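Local structure of iron binding protein FbpA (1Q35) at residues I60-V63 and M64-N68; S77-L80 and E81-P85; K257-G260 and L261-E264; P270-E273 and G274-P277. The protein binds ferric iron as a periplasmic solute-binding protein and probably hands it on for uptake into the cell. One frame throughout, in Å; residues are numbered along the deposited sequence.

The four contacts come one after another along the chain, each a local one within a continuous run of residues. Contact 1 lies on helix 60-68, contact 2 on the next helix, 78-83, and contact 3 on helix 256-266, while contact 4 runs from the end of strand 269-270 into the loop before helix 279-283. Contacts 3 and 4 are close neighbours, their centres about 8 Å apart, and contact 2 touches contact 4 with centres about 13 Å apart. Lys-272 ties these three together: its backbone N meets Gln-259, its NZ meets Asn-83. Contact 1 stands apart, its centre about 20 to 24 Å from theirs. Segments early and late in the sequence are thereby brought side by side on the protein.

Contact 1 (I60-V63 and M64-N68); sequences ISRV and MEIVN
Arg-62 and Glu-65 leave the helix in the same direction, one alongside the other, and their charged ends form a salt bridge. NH2 of Arg-62 stands 3.0 Å from OE2 of Glu-65, but the hydrogen bond within the pair is weak, bent to 129° at the hydrogen. Guanidinium and carboxylate planes are 28° apart, a modest twist. A water closes the link: it donates to OE1 of Glu-65 at 2.6 Å and accepts a weak bond from NH2 of Arg-62, lying in the guanidinium plane at its edge. The glutamate reaches this point fully stretched, with CG anti to the backbone N (chi1 -179°), whereas the arginine bends at chi2 and chi3.

All this rides on helix 60-68, whose i to i+4 ladder is represented by Val-67 N to Val-63 O at 2.9 Å. Near its start, Asp-59 accepts from the backbone N of Ser-61 and of Arg-62. Nearer the backbone, the Ile-66 side chain slants across the arginine stem, its CD1 4.0 Å from CG of Arg-62, and Val-40 of helix 40-46 packs on both side chains.

Round the helix, CG of Met-64 lies 4.3 Å from CD1 of Ile-60, while Trp-95 touches both Met-64 and Val-63.

Contact 2 (S77-L80 and E81-P85); sequences SKVL and EKNIP
Ile-84 packs alongside Leu-80, one helical turn earlier, and the two side chains run out together. Followed outward, Ile-84 first lays its CB 3.4 Å from the carbonyl O of Leu-80, the same oxygen that accepts the hydrogen bond from its backbone N. CG1 stays near that oxygen, at 3.7 Å. With CG1 anti to the carbonyl carbon (chi1 -55°) and the chain then extended, CD1 arrives 4.0 Å from CD2 of Leu-80. Beyond them the pair meets Phe-96 of strand 96-108 and Ser-254 of helix 243-254, so this apolar pair is turned into the protein.

Val-79 and Asn-83 repeat the spacing on another face. CG1 of Val-79 lies beside the amide, 3.5 Å from ND2 of Asn-83, a packing contact. The amide's polar partners come from other parts of the chain: ND2 bonds to Ser-254, and OD1 takes the NZ of Lys-272. Together they satisfy the buried amide and fix its rotation. On the outer side, a water donates both to the backbone O of Lys-78 and to OE2 of Glu-81, bridging the two residues.

At the start, OG of Ser-77 accepts from N of Leu-80 at 3.1 Å in a nearly straight bond of 170°, and it also bonds to Glu-251. This is a serine N-cap, opening the short helix 78-83, which lies against helix 243-254 and strand 96-108 of the solute-binding fold.

Contact 3 (K257-G260 and L261-E264); sequences KAQG and LYAE
Lys-257 to Glu-264 form unbroken alpha helix, with the N of Leu-261, Tyr-262, Ala-263 and Glu-264 each bonded to the carbonyl four residues back; Tyr-262 N to Ala-258 O measures 2.9 Å. Over this backbone, the Gln-259 amide meets the near side of the Tyr-262 ring, at CD1. NE2 of Gln-259 sits 3.7 Å from CD1 of Tyr-262, and the amide and ring planes are inclined at 62°. Bending the glutamine at chi2 (-76°) turns its amide back to the ring. Within the helix the ring also lies close to the O of Ala-258, 3.3 Å from CD1 of Tyr-262.

Leu-261 leans on the backbone instead: its CG is 3.5 Å from the O of Lys-257, and its side chain packs on Met-18 and Asn-21 of helix 16-26. NZ of Lys-257 forms a salt bridge with Asp-25 of that same helix.

The buried amide is held from both ends, NE2 donating to the carbonyls of Leu-98 and Leu-253 and OE1 accepting from N of Lys-272. Its orientation is therefore set by main-chain partners, and the tyrosine ring is a packing neighbour.

Contact 4 (P270-E273 and G274-P277); sequences PVKE and GIEP
Apolar packing joins Ile-275 to Pro-270 and to Lys-272, the first residue of the turn. CG2 of Ile-275 meets the proline ring at its CG, 3.7 Å away, the side chains crossing at a slant; CB of Pro-270 lies 4.0 Å from CB of Ile-275. The other branch serves the lysine: CG1 of Ile-275 runs across the aliphatic stem of Lys-272, 3.9 Å from its CB and only slightly farther from CG and CD. The isoleucine can straddle both because its CG1 stands anti to the carbonyl carbon (chi1 -53°) while CG2 takes the position anti to the backbone N.

The backbone here makes a type II beta turn from Lys-272 to Ile-275. Glu-273 and Gly-274 occupy its corners, and Gly-274 has a positive phi of 89°, which glycine accommodates readily, as is usual at this corner of a type II turn. The turn lies in the loop leading from strand 269-270 to helix 279-283.

Polar contacts are made through water and through more distant residues. One water donates to the O of Lys-272 at 2.7 Å and to the O of Ile-275 at 2.6 Å, linking the first and last residues of the turn, carbonyl to carbonyl. The lysine chain stays extended until chi4, where it bends (52°) and turns the amine toward helix 78-83.

Contact 1 (I60-V63 and M64-N68)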
loop_
_atom_site.group_PDB
_atom_site.type_symbol
_atom_site.label_atom_id
_atom_site.label_comp_id
_atom_site.label_asym_id
_atom_site.label_seq_id
_atom_site.Cartn_x
_atom_site.Cartn_y
_atom_site.Cartn_z
ATOM N N ILE A 60 -4.644 -1.522 4.428
ATOM C CA ILE A 60 -5.682 -1.384 5.449
ATOM C C ILE A 60 -6.548 -2.631 5.541
ATOM O O ILE A 60 -6.984 -2.995 6.632
ATOM C CB ILE A 60 -6.565 -0.135 5.196
ATOM C CG1 ILE A 60 -7.587 0.045 6.326
ATOM C CG2 ILE A 60 -7.299 -0.218 3.852
ATOM C CD1 ILE A 60 -6.982 0.368 7.672
ATOM N N SER A 61 -6.804 -3.300 4.423
ATOM C CA SER A 61 -7.664 -4.469 4.474
ATOM C C SER A 61 -7.024 -5.613 5.265
ATOM O O SER A 61 -7.719 -6.307 6.004
ATOM C CB SER A 61 -8.092 -4.897 3.079
ATOM O OG SER A 61 -8.842 -3.858 2.473
ATOM N N ARG A 62 -5.709 -5.792 5.147
ATOM C CA ARG A 62 -4.995 -6.765 5.978
ATOM C C ARG A 62 -5.042 -6.373 7.453
ATOM O O ARG A 62 -5.233 -7.226 8.327
ATOM C CB ARG A 62 -3.538 -6.909 5.537
ATOM C CG ARG A 62 -2.735 -7.947 6.326
ATOM C CD ARG A 62 -3.118 -9.389 6.045
ATOM N NE ARG A 62 -2.516 -9.879 4.811
ATOM C CZ ARG A 62 -2.771 -11.063 4.263
ATOM N NH1 ARG A 62 -2.164 -11.404 3.135
ATOM N NH2 ARG A 62 -3.618 -11.914 4.830
ATOM N N VAL A 63 -4.856 -5.090 7.734
ATOM C CA VAL A 63 -4.953 -4.583 9.098
ATOM C C VAL A 63 -6.293 -4.956 9.713
ATOM O O VAL A 63 -6.346 -5.465 10.836
ATOM C CB VAL A 63 -4.790 -3.049 9.144
ATOM C CG1 VAL A 63 -5.223 -2.489 10.487
ATOM C CG2 VAL A 63 -3.351 -2.657 8.855
ATOM N N MET A 64 -7.377 -4.715 8.986
ATOM C CA MET A 64 -8.708 -4.981 9.523
ATOM C C MET A 64 -8.999 -6.477 9.594
ATOM O O MET A 64 -9.707 -6.911 10.494
ATOM C CB MET A 64 -9.786 -4.240 8.728
ATOM C CG MET A 64 -9.691 -2.729 8.823
ATOM S SD MET A 64 -9.496 -2.099 10.509
ATOM C CE MET A 64 -10.954 -2.752 11.294
ATOM N N GLU A 65 -8.429 -7.283 8.702
ATOM C CA GLU A 65 -8.528 -8.738 8.822
ATOM C C GLU A 65 -7.976 -9.181 10.179
ATOM O O GLU A 65 -8.595 -9.981 10.887
ATOM C CB GLU A 65 -7.760 -9.442 7.700
ATOM C CG GLU A 65 -7.849 -10.964 7.758
ATOM C CD GLU A 65 -6.901 -11.667 6.802
ATOM O OE1 GLU A 65 -6.847 -12.918 6.844
ATOM O OE2 GLU A 65 -6.210 -10.984 6.012
ATOM N N ILE A 66 -6.814 -8.646 10.538
ATOM C CA ILE A 66 -6.138 -8.995 11.785
ATOM C C ILE A 66 -6.937 -8.508 12.991
ATOM O O ILE A 66 -7.178 -9.262 13.941
ATOM C CB ILE A 66 -4.700 -8.406 11.789
ATOM C CG1 ILE A 66 -3.839 -9.097 10.724
ATOM C CG2 ILE A 66 -4.056 -8.539 13.167
ATOM C CD1 ILE A 66 -2.624 -8.303 10.293
ATOM N N VAL A 67 -7.363 -7.256 12.941
ATOM C CA VAL A 67 -8.075 -6.632 14.046
ATOM C C VAL A 67 -9.454 -7.276 14.247
ATOM O O VAL A 67 -9.839 -7.570 15.384
ATOM C CB VAL A 67 -8.172 -5.108 13.825
ATOM C CG1 VAL A 67 -9.106 -4.448 14.832
ATOM C CG2 VAL A 67 -6.775 -4.486 13.909
ATOM N N ASN A 68 -10.169 -7.532 13.151
ATOM C CA ASN A 68 -11.488 -8.176 13.200
ATOM C C ASN A 68 -11.432 -9.603 13.728
ATOM O O ASN A 68 -12.411 -10.087 14.303
ATOM C CB ASN A 68 -12.146 -8.219 11.815
ATOM C CG ASN A 68 -12.599 -6.853 11.321
ATOM O OD1 ASN A 68 -12.704 -5.896 12.083
ATOM N ND2 ASN A 68 -12.865 -6.766 10.016
HETATM O O HOH W 1 -5.281 -14.564 5.483
#

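Contact 2 (S77-L80 and E81-P85)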
loop_
_atom_site.group_PDB
_atom_site.type_symbol
_atom_site.label_atom_id
_atom_site.label_comp_id
_atom_site.label_asym_id
_atom_site.label_seq_id
_atom_site.Cartn_x
_atom_site.Cartn_y
_atom_site.Cartn_z
ATOM N N SER A 77 -0.953 5.193 23.879
ATOM C CA SER A 77 0.355 5.830 23.939
ATOM C C SER A 77 0.223 7.316 23.627
ATOM O O SER A 77 -0.348 7.685 22.606
ATOM C CB SER A 77 1.292 5.185 22.912
ATOM O OG SER A 77 2.425 5.999 22.674
ATOM N N LYS A 78 0.757 8.160 24.503
ATOM C CA LYS A 78 0.776 9.606 24.281
ATOM C C LYS A 78 1.656 9.964 23.084
ATOM O O LYS A 78 1.406 10.956 22.404
ATOM C CB LYS A 78 1.286 10.380 25.512
ATOM C CG LYS A 78 1.098 9.717 26.887
ATOM C CD LYS A 78 2.440 9.304 27.514
ATOM C CE LYS A 78 3.160 8.200 26.733
ATOM N NZ LYS A 78 2.425 6.908 26.753
ATOM N N VAL A 79 2.698 9.168 22.858
ATOM C CA VAL A 79 3.610 9.380 21.733
ATOM C C VAL A 79 2.895 9.133 20.400
ATOM O O VAL A 79 2.997 9.945 19.482
ATOM C CB VAL A 79 4.864 8.482 21.849
ATOM C CG1 VAL A 79 5.732 8.581 20.586
ATOM C CG2 VAL A 79 5.672 8.855 23.093
ATOM N N LEU A 80 2.160 8.027 20.300
ATOM C CA LEU A 80 1.396 7.720 19.086
ATOM C C LEU A 80 0.290 8.750 18.862
ATOM O O LEU A 80 -0.002 9.121 17.727
ATOM C CB LEU A 80 0.792 6.312 19.159
ATOM C CG LEU A 80 1.766 5.136 19.266
ATOM C CD1 LEU A 80 1.015 3.821 19.369
ATOM C CD2 LEU A 80 2.728 5.110 18.082
ATOM N N GLU A 81 -0.314 9.221 19.948
ATOM C CA GLU A 81 -1.360 10.232 19.867
ATOM C C GLU A 81 -0.838 11.537 19.264
ATOM O O GLU A 81 -1.507 12.155 18.439
ATOM C CB GLU A 81 -1.933 10.502 21.261
ATOM C CG GLU A 81 -3.076 11.501 21.283
ATOM C CD GLU A 81 -3.670 11.666 22.666
ATOM O OE1 GLU A 81 -4.852 11.308 22.850
ATOM O OE2 GLU A 81 -2.952 12.153 23.564
ATOM N N LYS A 82 0.357 11.938 19.685
ATOM C CA LYS A 82 0.981 13.179 19.244
ATOM C C LYS A 82 1.477 13.078 17.803
ATOM O O LYS A 82 1.336 14.021 17.020
ATOM C CB LYS A 82 2.161 13.523 20.159
ATOM C CG LYS A 82 2.805 14.879 19.888
ATOM C CD LYS A 82 4.027 15.105 20.771
ATOM C CE LYS A 82 4.842 16.311 20.317
ATOM N NZ LYS A 82 6.019 15.914 19.500
ATOM N N ASN A 83 2.043 11.925 17.458
ATOM C CA ASN A 83 2.747 11.755 16.187
ATOM C C ASN A 83 1.839 11.393 15.019
ATOM O O ASN A 83 2.067 11.849 13.901
ATOM C CB ASN A 83 3.840 10.694 16.325
ATOM C CG ASN A 83 5.036 11.184 17.120
ATOM O OD1 ASN A 83 5.218 12.387 17.321
ATOM N ND2 ASN A 83 5.864 10.253 17.571
ATOM N N ILE A 84 0.826 10.570 15.269
ATOM C CA ILE A 84 -0.045 10.063 14.210
ATOM C C ILE A 84 -1.389 10.785 14.255
ATOM O O ILE A 84 -2.110 10.671 15.249
ATOM C CB ILE A 84 -0.260 8.535 14.356
ATOM C CG1 ILE A 84 1.088 7.803 14.403
ATOM C CG2 ILE A 84 -1.143 8.019 13.212
ATOM C CD1 ILE A 84 0.985 6.305 14.656
ATOM N N PRO A 85 -1.739 11.536 13.211
ATOM C CA PRO A 85 -3.058 12.171 13.153
ATOM C C PRO A 85 -4.168 11.142 13.321
ATOM O O PRO A 85 -4.011 9.998 12.893
ATOM C CB PRO A 85 -3.090 12.788 11.752
ATOM C CG PRO A 85 -1.673 13.003 11.403
ATOM C CD PRO A 85 -0.924 11.864 12.026
HETATM O O HOH W 2 -0.117 13.109 23.282
#

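Contact 3 (K257-G260 and L261-E264)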
loop_
_atom_site.group_PDB
_atom_site.type_symbol
_atom_site.label_atom_id
_atom_site.label_comp_id
_atom_site.label_asym_id
_atom_site.label_seq_id
_atom_site.Cartn_x
_atom_site.Cartn_y
_atom_site.Cartn_z
ATOM N N LYS A 257 12.473 10.942 13.310
ATOM C CA LYS A 257 13.586 10.335 12.591
ATOM C C LYS A 257 13.096 9.261 11.629
ATOM O O LYS A 257 13.420 9.290 10.446
ATOM C CB LYS A 257 14.618 9.744 13.556
ATOM C CG LYS A 257 15.831 9.151 12.859
ATOM C CD LYS A 257 16.920 8.756 13.841
ATOM C CE LYS A 257 17.923 7.824 13.184
ATOM N NZ LYS A 257 19.061 7.474 14.081
ATOM N N ALA A 258 12.317 8.312 12.133
ATOM C CA ALA A 258 11.815 7.215 11.306
ATOM C C ALA A 258 10.888 7.716 10.197
ATOM O O ALA A 258 10.929 7.217 9.073
ATOM C CB ALA A 258 11.098 6.188 12.157
ATOM N N GLN A 259 10.058 8.704 10.510
ATOM C CA GLN A 259 9.159 9.280 9.515
ATOM C C GLN A 259 9.949 9.961 8.389
ATOM O O GLN A 259 9.567 9.888 7.213
ATOM C CB GLN A 259 8.177 10.248 10.173
ATOM C CG GLN A 259 7.130 9.549 11.040
ATOM C CD GLN A 259 6.038 8.887 10.222
ATOM O OE1 GLN A 259 5.305 9.564 9.506
ATOM N NE2 GLN A 259 5.922 7.565 10.327
ATOM N N GLY A 260 11.064 10.593 8.745
ATOM C CA GLY A 260 11.986 11.143 7.770
ATOM C C GLY A 260 12.601 10.077 6.884
ATOM O O GLY A 260 12.776 10.299 5.691
ATOM N N LEU A 261 12.935 8.926 7.456
ATOM C CA LEU A 261 13.440 7.801 6.675
ATOM C C LEU A 261 12.379 7.267 5.705
ATOM O O LEU A 261 12.679 6.964 4.557
ATOM C CB LEU A 261 13.924 6.668 7.588
ATOM C CG LEU A 261 15.117 6.959 8.499
ATOM C CD1 LEU A 261 15.389 5.755 9.393
ATOM C CD2 LEU A 261 16.359 7.328 7.700
ATOM N N TYR A 262 11.141 7.137 6.164
ATOM C CA TYR A 262 10.059 6.727 5.280
ATOM C C TYR A 262 9.935 7.708 4.101
ATOM O O TYR A 262 9.712 7.296 2.962
ATOM C CB TYR A 262 8.745 6.666 6.049
ATOM C CG TYR A 262 8.499 5.415 6.869
ATOM C CD1 TYR A 262 8.199 5.501 8.225
ATOM C CD2 TYR A 262 8.504 4.158 6.282
ATOM C CE1 TYR A 262 7.922 4.369 8.969
ATOM C CE2 TYR A 262 8.230 3.012 7.020
ATOM C CZ TYR A 262 7.940 3.129 8.370
ATOM O OH TYR A 262 7.643 2.017 9.124
ATOM N N ALA A 263 10.098 8.998 4.368
ATOM C CA ALA A 263 10.002 10.011 3.317
ATOM C C ALA A 263 11.175 9.922 2.343
ATOM O O ALA A 263 10.978 9.849 1.134
ATOM C CB ALA A 263 9.940 11.401 3.925
ATOM N N GLU A 264 12.390 9.898 2.880
ATOM C CA GLU A 264 13.591 10.095 2.070
ATOM C C GLU A 264 14.086 8.821 1.418
ATOM O O GLU A 264 14.585 8.857 0.294
ATOM C CB GLU A 264 14.718 10.691 2.915
ATOM C CG GLU A 264 14.432 12.094 3.426
ATOM C CD GLU A 264 14.323 13.131 2.320
ATOM O OE1 GLU A 264 13.631 14.142 2.540
ATOM O OE2 GLU A 264 14.925 12.944 1.244
#

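Contact 4 (P270-E273 and G274-P277)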
loop_
_atom_site.group_PDB
_atom_site.type_symbol
_atom_site.label_atom_id
_atom_site.label_comp_id
_atom_site.label_asym_id
_atom_site.label_seq_id
_atom_site.Cartn_x
_atom_site.Cartn_y
_atom_site.Cartn_z
ATOM N N PRO A 270 4.838 10.550 4.838
ATOM C CA PRO A 270 4.758 10.358 6.291
ATOM C C PRO A 270 3.357 10.644 6.804
ATOM O O PRO A 270 2.662 11.486 6.242
ATOM C CB PRO A 270 5.739 11.396 6.851
ATOM C CG PRO A 270 6.611 11.760 5.735
ATOM C CD PRO A 270 5.832 11.572 4.471
ATOM N N VAL A 271 2.935 9.947 7.856
ATOM C CA VAL A 271 1.717 10.347 8.568
ATOM C C VAL A 271 1.975 11.524 9.516
ATOM O O VAL A 271 1.069 12.308 9.790
ATOM C CB VAL A 271 1.055 9.183 9.353
ATOM C CG1 VAL A 271 0.599 8.085 8.398
ATOM C CG2 VAL A 271 1.969 8.626 10.444
ATOM N N LYS A 272 3.203 11.654 10.007
ATOM C CA LYS A 272 3.519 12.684 10.999
ATOM C C LYS A 272 3.586 14.056 10.338
ATOM O O LYS A 272 4.303 14.247 9.357
ATOM C CB LYS A 272 4.838 12.371 11.704
ATOM C CG LYS A 272 5.183 13.340 12.836
ATOM C CD LYS A 272 6.381 12.856 13.630
ATOM C CE LYS A 272 6.965 13.950 14.518
ATOM N NZ LYS A 272 5.944 14.604 15.374
ATOM N N GLU A 273 2.825 15.004 10.877
ATOM C CA GLU A 273 2.804 16.369 10.362
ATOM C C GLU A 273 4.146 17.055 10.586
ATOM O O GLU A 273 4.817 16.824 11.591
ATOM C CB GLU A 273 1.685 17.174 11.029
ATOM C CG GLU A 273 0.292 16.702 10.657
ATOM C CD GLU A 273 -0.794 17.579 11.245
ATOM O OE1 GLU A 273 -1.165 18.583 10.598
ATOM O OE2 GLU A 273 -1.272 17.264 12.355
ATOM N N GLY A 274 4.539 17.885 9.623
ATOM C CA GLY A 274 5.790 18.621 9.704
ATOM C C GLY A 274 6.988 17.886 9.131
ATOM O O GLY A 274 8.081 18.444 9.082
ATOM N N ILE A 275 6.799 16.635 8.712
ATOM C CA ILE A 275 7.856 15.876 8.054
ATOM C C ILE A 275 7.672 16.010 6.548
ATOM O O ILE A 275 6.663 15.562 6.004
ATOM C CB ILE A 275 7.813 14.384 8.463
ATOM C CG1 ILE A 275 7.828 14.223 9.990
ATOM C CG2 ILE A 275 8.985 13.631 7.841
ATOM C CD1 ILE A 275 9.060 14.792 10.682
ATOM N N GLU A 276 8.638 16.635 5.883
ATOM C CA GLU A 276 8.549 16.869 4.446
ATOM C C GLU A 276 8.735 15.565 3.672
ATOM O O GLU A 276 9.528 14.713 4.072
ATOM C CB GLU A 276 9.609 17.879 3.998
ATOM C CG GLU A 276 9.371 19.301 4.483
ATOM C CD GLU A 276 8.182 19.962 3.814
ATOM O OE1 GLU A 276 7.316 20.504 4.535
ATOM O OE2 GLU A 276 8.106 19.941 2.566
ATOM N N PRO A 277 8.017 15.404 2.561
ATOM C CA PRO A 277 8.345 14.334 1.618
ATOM C C PRO A 277 9.712 14.593 0.993
ATOM O O PRO A 277 10.266 15.688 1.142
ATOM C CB PRO A 277 7.240 14.439 0.559
ATOM C CG PRO A 277 6.160 15.228 1.204
ATOM C CD PRO A 277 6.868 16.199 2.098
HETATM O O HOH W 3 4.182 15.371 6.887
#